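PDB 3W5M: putative rhamnosidase from Streptomyces avermitilis, which hydrolyses terminal non-reducing alpha-L-rhamnose residues from plant glycosides such as naringin, rutin and hesperidin and from gum arabic, and binds L-rhamnose through a calcium-dependent carbohydrate-binding module. Local coordinates for residues 706-711 with 933-938; 941-946 with 982-987; 977-982 with 1025-1030; 988-993 with 1019-1024. All blocks are in the same frame, centred on the assembly; numbering follows the deposited sequence. Where two conformers were deposited one is given.

Contact 1: residues 706-711 with 933-938; sequences LYQAYG and IAPGRA
Tyr-707 lays one face of its phenol ring against the methyl of Ala-938. From CB outward, CG stands anti to the backbone N (chi1 180°), which carries the ring to the methyl of Ala-938. CD2 comes within 3.8 Å of Ala-938 CB, CE2 is the nearest ring atom at 3.3 Å from that methyl, and CZ follows at 3.6 Å. The methyl lies 3.8 Å from the ring centroid and 29° off the normal, a CH-pi contact. At the tip, Tyr-707 OH is hydrogen-bonded to Glu-777, which fixes the ring from its far end. An alanine in place of Tyr-707 would probably leave Ala-938 without its aromatic floor and Glu-777 without this hydroxyl partner.

One residue on, Gln-708 meets Pro-935, on the short strand 934-935. Its backbone O sits 3.8 Å from Pro-935 CB, and a water donates to both Gln-708 OE1 and Pro-935 O, linking the two segments. The helix ends at Tyr-710, and Gly-711 follows with a positive phi that suits glycine. Here the C-terminal end of helix 698-710, part of the (alpha/alpha)6-barrel, abuts edge strand 934-935 of the C-terminal beta-sandwich and the residues after it: a seam between catalytic and C-terminal domains.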
# COMPACT_ATOMS: atom_id res chain seq x y z
N LEU A 706 -11.11 -11.01 -9.45
CA LEU A 706 -11.97 -11.02 -8.24
C LEU A 706 -13.22 -11.85 -8.51
O LEU A 706 -13.65 -12.62 -7.68
CB LEU A 706 -12.36 -9.62 -7.79
CG LEU A 706 -11.27 -8.63 -7.34
CD1 LEU A 706 -11.80 -7.24 -7.01
CD2 LEU A 706 -10.49 -9.17 -6.13
N TYR A 707 -13.76 -11.73 -9.70
CA TYR A 707 -14.92 -12.54 -10.03
C TYR A 707 -14.61 -14.06 -10.00
O TYR A 707 -15.38 -14.84 -9.41
CB TYR A 707 -15.52 -12.11 -11.37
CG TYR A 707 -16.70 -12.94 -11.72
CD1 TYR A 707 -17.89 -12.81 -10.98
CD2 TYR A 707 -16.66 -13.88 -12.74
CE1 TYR A 707 -19.01 -13.58 -11.27
CE2 TYR A 707 -17.78 -14.65 -13.05
CZ TYR A 707 -18.94 -14.48 -12.30
OH TYR A 707 -20.07 -15.23 -12.57
N GLN A 708 -13.51 -14.47 -10.61
CA GLN A 708 -13.07 -15.86 -10.54
C GLN A 708 -12.86 -16.37 -9.10
O GLN A 708 -13.30 -17.48 -8.75
CB GLN A 708 -11.79 -16.04 -11.36
CG GLN A 708 -12.08 -15.96 -12.85
CD GLN A 708 -12.98 -17.10 -13.29
OE1 GLN A 708 -12.66 -18.27 -13.05
NE2 GLN A 708 -14.12 -16.77 -13.88
N ALA A 709 -12.22 -15.57 -8.25
CA ALA A 709 -11.92 -16.01 -6.89
C ALA A 709 -13.13 -15.98 -5.97
O ALA A 709 -13.29 -16.88 -5.11
CB ALA A 709 -10.78 -15.19 -6.27
N TYR A 710 -13.97 -14.97 -6.13
CA TYR A 710 -15.02 -14.70 -5.14
C TYR A 710 -16.43 -14.87 -5.71
O TYR A 710 -17.39 -15.00 -4.96
CB TYR A 710 -14.87 -13.33 -4.46
CG TYR A 710 -13.52 -13.17 -3.82
CD1 TYR A 710 -13.18 -13.92 -2.69
CD2 TYR A 710 -12.57 -12.29 -4.35
CE1 TYR A 710 -11.92 -13.79 -2.10
CE2 TYR A 710 -11.31 -12.16 -3.78
CZ TYR A 710 -10.99 -12.91 -2.65
OH TYR A 710 -9.71 -12.79 -2.09
N GLY A 711 -16.54 -14.89 -7.04
CA GLY A 711 -17.88 -14.94 -7.64
C GLY A 711 -18.60 -13.62 -7.46
O GLY A 711 -19.84 -13.58 -7.52
N ILE A 933 -6.12 -26.84 -6.20
CA ILE A 933 -7.32 -26.09 -5.81
C ILE A 933 -7.49 -24.96 -6.79
O ILE A 933 -6.68 -24.03 -6.82
CB ILE A 933 -7.21 -25.52 -4.37
CG1 ILE A 933 -7.13 -26.66 -3.35
CG2 ILE A 933 -8.40 -24.58 -4.08
CD1 ILE A 933 -6.99 -26.21 -1.90
N ALA A 934 -8.52 -25.03 -7.64
CA ALA A 934 -8.74 -24.01 -8.67
C ALA A 934 -10.23 -23.89 -8.92
O ALA A 934 -10.95 -24.83 -8.68
CB ALA A 934 -8.02 -24.38 -9.97
N PRO A 935 -10.72 -22.72 -9.35
CA PRO A 935 -12.18 -22.63 -9.50
C PRO A 935 -12.67 -23.18 -10.84
O PRO A 935 -12.29 -22.67 -11.88
CB PRO A 935 -12.45 -21.14 -9.39
CG PRO A 935 -11.19 -20.47 -9.82
CD PRO A 935 -10.05 -21.41 -9.52
N GLY A 936 -13.51 -24.22 -10.81
CA GLY A 936 -14.20 -24.72 -12.02
C GLY A 936 -15.34 -23.82 -12.45
O GLY A 936 -15.61 -23.65 -13.65
N ARG A 937 -16.04 -23.25 -11.48
CA ARG A 937 -16.98 -22.17 -11.74
C ARG A 937 -16.59 -21.00 -10.83
O ARG A 937 -15.97 -21.21 -9.79
CB ARG A 937 -18.42 -22.59 -11.44
CG ARG A 937 -19.03 -23.56 -12.45
CD ARG A 937 -20.46 -23.94 -12.04
NE ARG A 937 -21.29 -22.75 -11.79
CZ ARG A 937 -22.35 -22.71 -10.98
NH1 ARG A 937 -22.77 -23.79 -10.33
NH2 ARG A 937 -23.00 -21.57 -10.84
N ALA A 938 -16.95 -19.79 -11.24
CA ALA A 938 -16.55 -18.58 -10.53
C ALA A 938 -16.90 -18.66 -9.06
O ALA A 938 -17.99 -19.13 -8.67
CB ALA A 938 -17.15 -17.34 -11.16
O HOH W 1 -14.27 -20.48 -13.04

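Contact 2: residues 941-946 with 982-987; sequences RQVVIR and CSVPPN
Ile-945 pushes CD1 between Cys-982 and Val-984, 4.0 Å from Cys-982 SG and 4.2 Å from Val-984 CG2. Val-943 CG1 reaches the same Val-984 CG2, so this one methyl meets both Val-943 and Ile-945. Cys-982 SG stands between its backbone N and carbonyl carbon (chi1 59°), which turns the sulfur up to the isoleucine tip.

Beyond this apolar layer the contact turns polar. Arg-941 is modelled in two conformers, so its bonds are less certain; in one, NE makes a short but bent, weak hydrogen bond to Asn-987 O at 2.7 Å. The Asn-987 amide nitrogen lies over one face of the guanidinium, the two planes 48° apart, and a water accepts from Arg-941 NH2 while donating to Asn-987 OD1. Asn-987 is itself positioned from outside: ND2 bonds to Asp-68 O and Ser-70 OG, and OD1 takes the backbone N of Gln-40. An alanine here would probably leave those three N-terminal-domain groups without their mate.

Strands 942-945 and 982-984 run antiparallel with axes 9.9 Å apart, one in each sheet of the sandwich; strand 989-995 flanks the first in its sheet, strands 965-974 and 1024-1030 the second.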
# COMPACT_ATOMS: atom_id res chain seq x y z
N ARG A 941 -17.83 -22.22 -6.73
CA ARG A 941 -19.11 -22.94 -6.71
C ARG A 941 -18.88 -24.39 -7.15
O ARG A 941 -19.56 -25.31 -6.68
CB ARG A 941 -20.14 -22.27 -7.62
CG ARG A 941 -21.56 -22.71 -7.32
CD ARG A 941 -21.82 -22.66 -5.82
NE ARG A 941 -23.13 -23.18 -5.45
CZ ARG A 941 -24.26 -22.49 -5.54
NH1 ARG A 941 -24.26 -21.24 -5.99
NH2 ARG A 941 -25.40 -23.05 -5.18
N GLN A 942 -17.95 -24.57 -8.08
CA GLN A 942 -17.38 -25.87 -8.40
C GLN A 942 -15.88 -25.67 -8.22
O GLN A 942 -15.33 -24.67 -8.69
CB GLN A 942 -17.64 -26.28 -9.86
CG GLN A 942 -17.17 -27.70 -10.13
CD GLN A 942 -16.95 -28.00 -11.61
OE1 GLN A 942 -16.35 -27.20 -12.36
NE2 GLN A 942 -17.40 -29.17 -12.04
N VAL A 943 -15.23 -26.60 -7.53
CA VAL A 943 -13.77 -26.59 -7.39
C VAL A 943 -13.16 -27.71 -8.25
O VAL A 943 -13.62 -28.86 -8.19
CB VAL A 943 -13.32 -26.66 -5.90
CG1 VAL A 943 -13.83 -27.92 -5.21
CG2 VAL A 943 -11.81 -26.55 -5.76
N VAL A 944 -12.17 -27.37 -9.07
CA VAL A 944 -11.40 -28.41 -9.78
C VAL A 944 -10.22 -28.81 -8.90
O VAL A 944 -9.37 -27.96 -8.55
CB VAL A 944 -10.90 -27.95 -11.15
CG1 VAL A 944 -10.09 -29.05 -11.82
CG2 VAL A 944 -12.05 -27.51 -12.05
N ILE A 945 -10.20 -30.08 -8.51
CA ILE A 945 -9.14 -30.66 -7.69
C ILE A 945 -8.28 -31.56 -8.57
O ILE A 945 -8.61 -32.74 -8.80
CB ILE A 945 -9.71 -31.38 -6.46
CG1 ILE A 945 -10.50 -30.35 -5.63
CG2 ILE A 945 -8.61 -32.07 -5.68
CD1 ILE A 945 -11.19 -30.89 -4.40
N ARG A 946 -7.18 -30.99 -9.04
CA ARG A 946 -6.31 -31.65 -10.01
C ARG A 946 -4.83 -31.48 -9.61
O ARG A 946 -4.10 -30.72 -10.25
CB ARG A 946 -6.61 -31.10 -11.41
CG ARG A 946 -5.89 -31.86 -12.51
CD ARG A 946 -6.29 -31.42 -13.91
NE ARG A 946 -5.69 -32.35 -14.86
CZ ARG A 946 -5.87 -32.33 -16.17
NH1 ARG A 946 -6.64 -31.41 -16.75
NH2 ARG A 946 -5.26 -33.25 -16.92
N CYS A 982 -9.81 -34.81 0.62
CA CYS A 982 -10.19 -33.42 0.43
C CYS A 982 -11.45 -33.12 1.19
O CYS A 982 -12.18 -34.03 1.61
CB CYS A 982 -10.31 -33.07 -1.07
SG CYS A 982 -11.50 -34.04 -2.01
N SER A 983 -11.67 -31.84 1.42
CA SER A 983 -12.85 -31.35 2.11
C SER A 983 -13.45 -30.28 1.20
O SER A 983 -12.75 -29.36 0.78
CB SER A 983 -12.48 -30.82 3.50
OG SER A 983 -13.63 -30.40 4.22
N VAL A 984 -14.73 -30.46 0.86
CA VAL A 984 -15.46 -29.61 -0.09
C VAL A 984 -16.70 -29.11 0.65
O VAL A 984 -17.44 -29.90 1.24
CB VAL A 984 -15.88 -30.42 -1.34
CG1 VAL A 984 -16.75 -29.59 -2.28
CG2 VAL A 984 -14.66 -30.92 -2.10
N PRO A 985 -16.92 -27.78 0.69
CA PRO A 985 -18.01 -27.29 1.54
C PRO A 985 -19.43 -27.48 0.98
O PRO A 985 -19.64 -27.48 -0.25
CB PRO A 985 -17.70 -25.79 1.68
CG PRO A 985 -16.78 -25.46 0.58
CD PRO A 985 -16.04 -26.70 0.21
N PRO A 986 -20.41 -27.60 1.88
CA PRO A 986 -21.81 -27.69 1.47
C PRO A 986 -22.19 -26.58 0.48
O PRO A 986 -21.68 -25.45 0.58
CB PRO A 986 -22.55 -27.52 2.78
CG PRO A 986 -21.63 -28.09 3.79
CD PRO A 986 -20.26 -27.70 3.34
N ASN A 987 -23.03 -26.93 -0.49
CA ASN A 987 -23.51 -26.02 -1.53
C ASN A 987 -22.46 -25.76 -2.61
O ASN A 987 -22.58 -24.81 -3.39
CB ASN A 987 -24.10 -24.69 -0.95
CG ASN A 987 -25.20 -24.13 -1.84
OD1 ASN A 987 -25.97 -24.90 -2.42
ND2 ASN A 987 -25.27 -22.81 -1.98
O HOH W 2 -25.85 -25.89 -4.91

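Contact 3: residues 977-982 with 1025-1030; sequences GFVLTC and SHRFTV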
# COMPACT_ATOMS: atom_id res chain seq x y z
N GLY A 977 1.93 -46.17 -4.32
CA GLY A 977 0.56 -45.73 -4.01
C GLY A 977 0.34 -44.22 -3.93
O GLY A 977 1.28 -43.45 -3.64
N PHE A 978 -0.90 -43.81 -4.19
CA PHE A 978 -1.36 -42.43 -4.12
C PHE A 978 -2.60 -42.36 -3.22
O PHE A 978 -3.54 -43.15 -3.39
CB PHE A 978 -1.68 -41.94 -5.54
CG PHE A 978 -2.04 -40.48 -5.64
CD1 PHE A 978 -1.04 -39.51 -5.77
CD2 PHE A 978 -3.38 -40.08 -5.66
CE1 PHE A 978 -1.38 -38.16 -5.89
CE2 PHE A 978 -3.71 -38.73 -5.78
CZ PHE A 978 -2.72 -37.77 -5.89
N VAL A 979 -2.60 -41.46 -2.24
CA VAL A 979 -3.81 -41.18 -1.49
C VAL A 979 -4.09 -39.66 -1.54
O VAL A 979 -3.19 -38.85 -1.31
CB VAL A 979 -3.73 -41.74 -0.04
CG1 VAL A 979 -2.47 -41.28 0.68
CG2 VAL A 979 -4.97 -41.41 0.78
N LEU A 980 -5.32 -39.30 -1.89
CA LEU A 980 -5.78 -37.91 -1.80
C LEU A 980 -7.00 -37.84 -0.88
O LEU A 980 -7.94 -38.63 -1.03
CB LEU A 980 -6.12 -37.35 -3.18
CG LEU A 980 -6.89 -36.02 -3.31
CD1 LEU A 980 -6.07 -34.82 -2.83
CD2 LEU A 980 -7.25 -35.83 -4.76
N THR A 981 -6.97 -36.93 0.09
CA THR A 981 -8.19 -36.61 0.83
C THR A 981 -8.54 -35.16 0.50
O THR A 981 -7.67 -34.36 0.12
CB THR A 981 -8.04 -36.78 2.36
OG1 THR A 981 -6.90 -36.03 2.81
CG2 THR A 981 -7.87 -38.25 2.76
N CYS A 982 -9.81 -34.81 0.62
CA CYS A 982 -10.19 -33.42 0.43
C CYS A 982 -11.45 -33.12 1.19
O CYS A 982 -12.18 -34.03 1.61
CB CYS A 982 -10.31 -33.07 -1.07
SG CYS A 982 -11.50 -34.04 -2.01
N SER A 1025 -16.16 -34.78 3.15
CA SER A 1025 -14.80 -35.29 3.32
C SER A 1025 -14.60 -36.52 2.47
O SER A 1025 -15.19 -37.56 2.74
CB SER A 1025 -14.52 -35.68 4.77
OG SER A 1025 -14.74 -34.60 5.66
N HIS A 1026 -13.76 -36.42 1.45
CA HIS A 1026 -13.58 -37.51 0.50
C HIS A 1026 -12.19 -38.08 0.56
O HIS A 1026 -11.26 -37.40 1.01
CB HIS A 1026 -13.90 -37.03 -0.90
CG HIS A 1026 -15.15 -36.21 -0.97
ND1 HIS A 1026 -16.33 -36.62 -0.39
CD2 HIS A 1026 -15.40 -35.00 -1.53
CE1 HIS A 1026 -17.26 -35.70 -0.59
NE2 HIS A 1026 -16.72 -34.71 -1.28
N ARG A 1027 -12.07 -39.32 0.10
CA ARG A 1027 -10.81 -40.05 0.07
C ARG A 1027 -10.70 -40.81 -1.24
O ARG A 1027 -11.69 -41.38 -1.71
CB ARG A 1027 -10.74 -41.05 1.21
CG ARG A 1027 -9.39 -41.71 1.37
CD ARG A 1027 -9.40 -42.66 2.54
NE ARG A 1027 -8.04 -43.07 2.85
CZ ARG A 1027 -7.24 -42.47 3.73
NH1 ARG A 1027 -7.68 -41.42 4.42
NH2 ARG A 1027 -6.01 -42.92 3.92
N PHE A 1028 -9.51 -40.78 -1.82
CA PHE A 1028 -9.22 -41.49 -3.06
C PHE A 1028 -7.88 -42.19 -2.89
O PHE A 1028 -6.92 -41.59 -2.41
CB PHE A 1028 -9.18 -40.53 -4.25
CG PHE A 1028 -10.46 -39.76 -4.46
CD1 PHE A 1028 -10.77 -38.65 -3.67
CD2 PHE A 1028 -11.36 -40.13 -5.47
CE1 PHE A 1028 -11.95 -37.93 -3.87
CE2 PHE A 1028 -12.54 -39.42 -5.67
CZ PHE A 1028 -12.84 -38.32 -4.88
N THR A 1029 -7.83 -43.47 -3.26
CA THR A 1029 -6.63 -44.29 -3.10
C THR A 1029 -6.33 -45.09 -4.37
O THR A 1029 -7.25 -45.60 -5.01
CB THR A 1029 -6.80 -45.27 -1.92
OG1 THR A 1029 -7.35 -44.56 -0.80
CG2 THR A 1029 -5.46 -45.90 -1.52
N VAL A 1030 -5.05 -45.16 -4.73
CA VAL A 1030 -4.58 -46.00 -5.85
C VAL A 1030 -3.41 -46.80 -5.28
O VAL A 1030 -2.39 -46.21 -4.91
CB VAL A 1030 -4.11 -45.15 -7.07
CG1 VAL A 1030 -4.09 -45.97 -8.34
CG2 VAL A 1030 -5.03 -43.95 -7.27
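Arg-1027 stretches along its neighbours on strand 977-982, its chain extended from CG to NE with CG anti to the backbone N (chi1 -172°). This course runs it side by side with Thr-981, whose CG2 is 3.6 Å from Arg-1027 NH1, and carries the guanidinium on to Val-979. There the valine touches with CG2 alone, which lies 3.5 Å above one face of the guanidinium, near its rim.

On the other face the rings are set differently. Phe-1028 has its CG beside the backbone N (chi1 -59°), and the ring edge, not its face, comes up in plane to Leu-980 O. Cys-982 SG also meets that edge, 4.3 Å from Phe-1028 CE1, and stands at the edge of the His-1026 ring, about 4.0 Å from His-1026 CD2. The imidazole is held at both nitrogens: NE2 bonds to Gly-1022 O and ND1 to His-1006 ND1. Further along, Phe-978 CB packs on Val-1030 CG2.

Three antiparallel hydrogen-bonded pairs tie the backbones: Phe-978 with Val-1030, Leu-980 with Phe-1028, and Cys-982 with His-1026. Phe-1028 N meets Leu-980 O at 2.8 Å, nearly in line with the carbonyl. The chemistry is thus two-sided: the face of Phe-978, Leu-980 and Phe-1028 is largely apolar, with His-1026 as its polar member, and packs on Ile-994 of the opposing sheet, whereas on the other the methyls of Val-979 and Thr-981 pack against the charged guanidinium of Arg-1027, an exposed residue.

Contact 4: residues 988-993 with 1019-1024; sequences TTAEVW and FEVGSG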
# COMPACT_ATOMS: atom_id res chain seq x y z
N THR A 988 -21.42 -26.58 -2.64
CA THR A 988 -20.46 -26.55 -3.75
C THR A 988 -20.24 -27.99 -4.19
O THR A 988 -20.64 -28.92 -3.49
CB THR A 988 -19.11 -25.85 -3.38
OG1 THR A 988 -18.27 -26.72 -2.64
CG2 THR A 988 -19.33 -24.57 -2.59
N THR A 989 -19.64 -28.17 -5.36
CA THR A 989 -19.27 -29.50 -5.84
C THR A 989 -17.81 -29.49 -6.27
O THR A 989 -17.17 -28.43 -6.30
CB THR A 989 -20.11 -29.92 -7.06
OG1 THR A 989 -19.89 -28.96 -8.10
CG2 THR A 989 -21.60 -30.01 -6.71
N ALA A 990 -17.28 -30.66 -6.62
CA ALA A 990 -15.90 -30.75 -7.08
C ALA A 990 -15.77 -31.71 -8.26
O ALA A 990 -16.57 -32.64 -8.40
CB ALA A 990 -15.00 -31.20 -5.96
N GLU A 991 -14.77 -31.44 -9.09
CA GLU A 991 -14.30 -32.39 -10.08
C GLU A 991 -12.90 -32.81 -9.67
O GLU A 991 -12.02 -31.97 -9.57
CB GLU A 991 -14.29 -31.74 -11.43
CG GLU A 991 -13.78 -32.62 -12.55
CD GLU A 991 -13.69 -31.85 -13.85
OE1 GLU A 991 -12.68 -31.12 -14.03
OE2 GLU A 991 -14.63 -31.97 -14.66
N VAL A 992 -12.71 -34.10 -9.42
CA VAL A 992 -11.46 -34.60 -8.87
C VAL A 992 -10.76 -35.44 -9.93
O VAL A 992 -11.40 -36.26 -10.58
CB VAL A 992 -11.72 -35.41 -7.59
CG1 VAL A 992 -10.42 -35.91 -6.97
CG2 VAL A 992 -12.49 -34.57 -6.58
N TRP A 993 -9.47 -35.19 -10.11
CA TRP A 993 -8.63 -35.94 -11.05
C TRP A 993 -7.58 -36.70 -10.27
O TRP A 993 -6.79 -36.09 -9.55
CB TRP A 993 -7.92 -35.00 -12.00
CG TRP A 993 -8.81 -34.17 -12.82
CD1 TRP A 993 -9.73 -33.26 -12.37
CD2 TRP A 993 -8.87 -34.13 -14.25
NE1 TRP A 993 -10.36 -32.66 -13.44
CE2 TRP A 993 -9.85 -33.18 -14.61
CE3 TRP A 993 -8.19 -34.82 -15.27
CZ2 TRP A 993 -10.17 -32.89 -15.94
CZ3 TRP A 993 -8.51 -34.54 -16.59
CH2 TRP A 993 -9.50 -33.57 -16.91
N PHE A 1019 -13.50 -37.81 -11.31
CA PHE A 1019 -14.68 -38.02 -10.49
C PHE A 1019 -15.50 -36.74 -10.37
O PHE A 1019 -14.95 -35.63 -10.43
CB PHE A 1019 -14.27 -38.51 -9.11
CG PHE A 1019 -13.60 -39.85 -9.11
CD1 PHE A 1019 -14.35 -41.02 -9.16
CD2 PHE A 1019 -12.22 -39.95 -9.07
CE1 PHE A 1019 -13.74 -42.26 -9.16
CE2 PHE A 1019 -11.59 -41.19 -9.07
CZ PHE A 1019 -12.35 -42.35 -9.11
N GLU A 1020 -16.81 -36.89 -10.21
CA GLU A 1020 -17.66 -35.76 -9.83
C GLU A 1020 -18.16 -36.07 -8.45
O GLU A 1020 -18.60 -37.18 -8.20
CB GLU A 1020 -18.84 -35.60 -10.78
CG GLU A 1020 -18.40 -35.24 -12.19
CD GLU A 1020 -19.54 -34.79 -13.09
OE1 GLU A 1020 -20.63 -35.40 -13.02
OE2 GLU A 1020 -19.32 -33.83 -13.86
N VAL A 1021 -18.07 -35.11 -7.55
CA VAL A 1021 -18.41 -35.34 -6.16
C VAL A 1021 -19.11 -34.10 -5.57
O VAL A 1021 -18.88 -32.98 -6.02
CB VAL A 1021 -17.14 -35.79 -5.37
CG1 VAL A 1021 -16.21 -34.64 -5.08
CG2 VAL A 1021 -17.50 -36.54 -4.08
N GLY A 1022 -20.00 -34.31 -4.61
CA GLY A 1022 -20.65 -33.19 -3.93
C GLY A 1022 -19.80 -32.77 -2.76
O GLY A 1022 -18.60 -33.08 -2.72
N SER A 1023 -20.41 -32.08 -1.80
CA SER A 1023 -19.69 -31.60 -0.64
C SER A 1023 -19.26 -32.74 0.28
O SER A 1023 -19.77 -33.86 0.15
CB SER A 1023 -20.55 -30.59 0.12
OG SER A 1023 -21.55 -31.24 0.89
N GLY A 1024 -18.36 -32.46 1.22
CA GLY A 1024 -17.97 -33.43 2.25
C GLY A 1024 -16.49 -33.76 2.34
O GLY A 1024 -15.66 -33.09 1.72
O HOH W 3 -22.79 -30.81 -2.69
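Val-992 and Phe-1019 clasp each other's backbones at one end of this antiparallel pair, which belongs to the second sheet of the C-terminal beta-sandwich. Phe-1019 N gives a nearly straight bond of 2.7 Å to Val-992 O (171° at the hydrogen), and Val-992 N returns one to Phe-1019 O. Two residues along, Ala-990 and Val-1021 repeat the exchange, Ala-990 N to Val-1021 O at 2.9 Å and Val-1021 N to Ala-990 O at 3.0 Å. All four peptide N-H groups of these two hydrogen-bonded pairs therefore have a carbonyl to meet.

Past Thr-989 the strands part, and a water takes over: it donates to Thr-988 O and accepts from Ser-1023 N. The two hydroxyls look elsewhere, Thr-988 OG1 to Pro-985 O and Ser-1023 OG to Arg-38 N, while Gly-1022 O is taken by His-1026 NE2.

On the face of the glutamates, Glu-991 OE1 accepts from Trp-993 NE1 at 2.8 Å. The oxygen lies in the plane of the indole but is met from above its own carboxylate plane. Glu-991 OE2 has a long, weak ion pair with Arg-1011; the like-charged Glu-1020 OE2 is 5.1 Å away, which would probably favour the approach of that arginine. On the opposite, apolar face, Val-1021 CG1 rests 3.8 Å from Ala-990 CB and 4.0 Å from Val-992 CG2.

How the contacts relate
Contacts 2 and 4 are buried, contact 3 is partly so, and contact 1 lies at the surface. Contacts 3 and 4 are pairings within a sheet, one in each layer of the C-terminal sandwich, and rely on backbone bonds; contact 2 spans the layers with side chains. It shares Cys-982 and strand 977-984 with contact 3, and Ile-945 N reaches Glu-991 O of contact 4. Phe-1028 of contact 3 packs on Phe-1019 of contact 4, so the two layers meet there through aromatic rings. Contact 1 joins this sandwich to the helical barrel through a methyl, a ring and a water; its strand 934-935 neighbours 942-945 of contact 2.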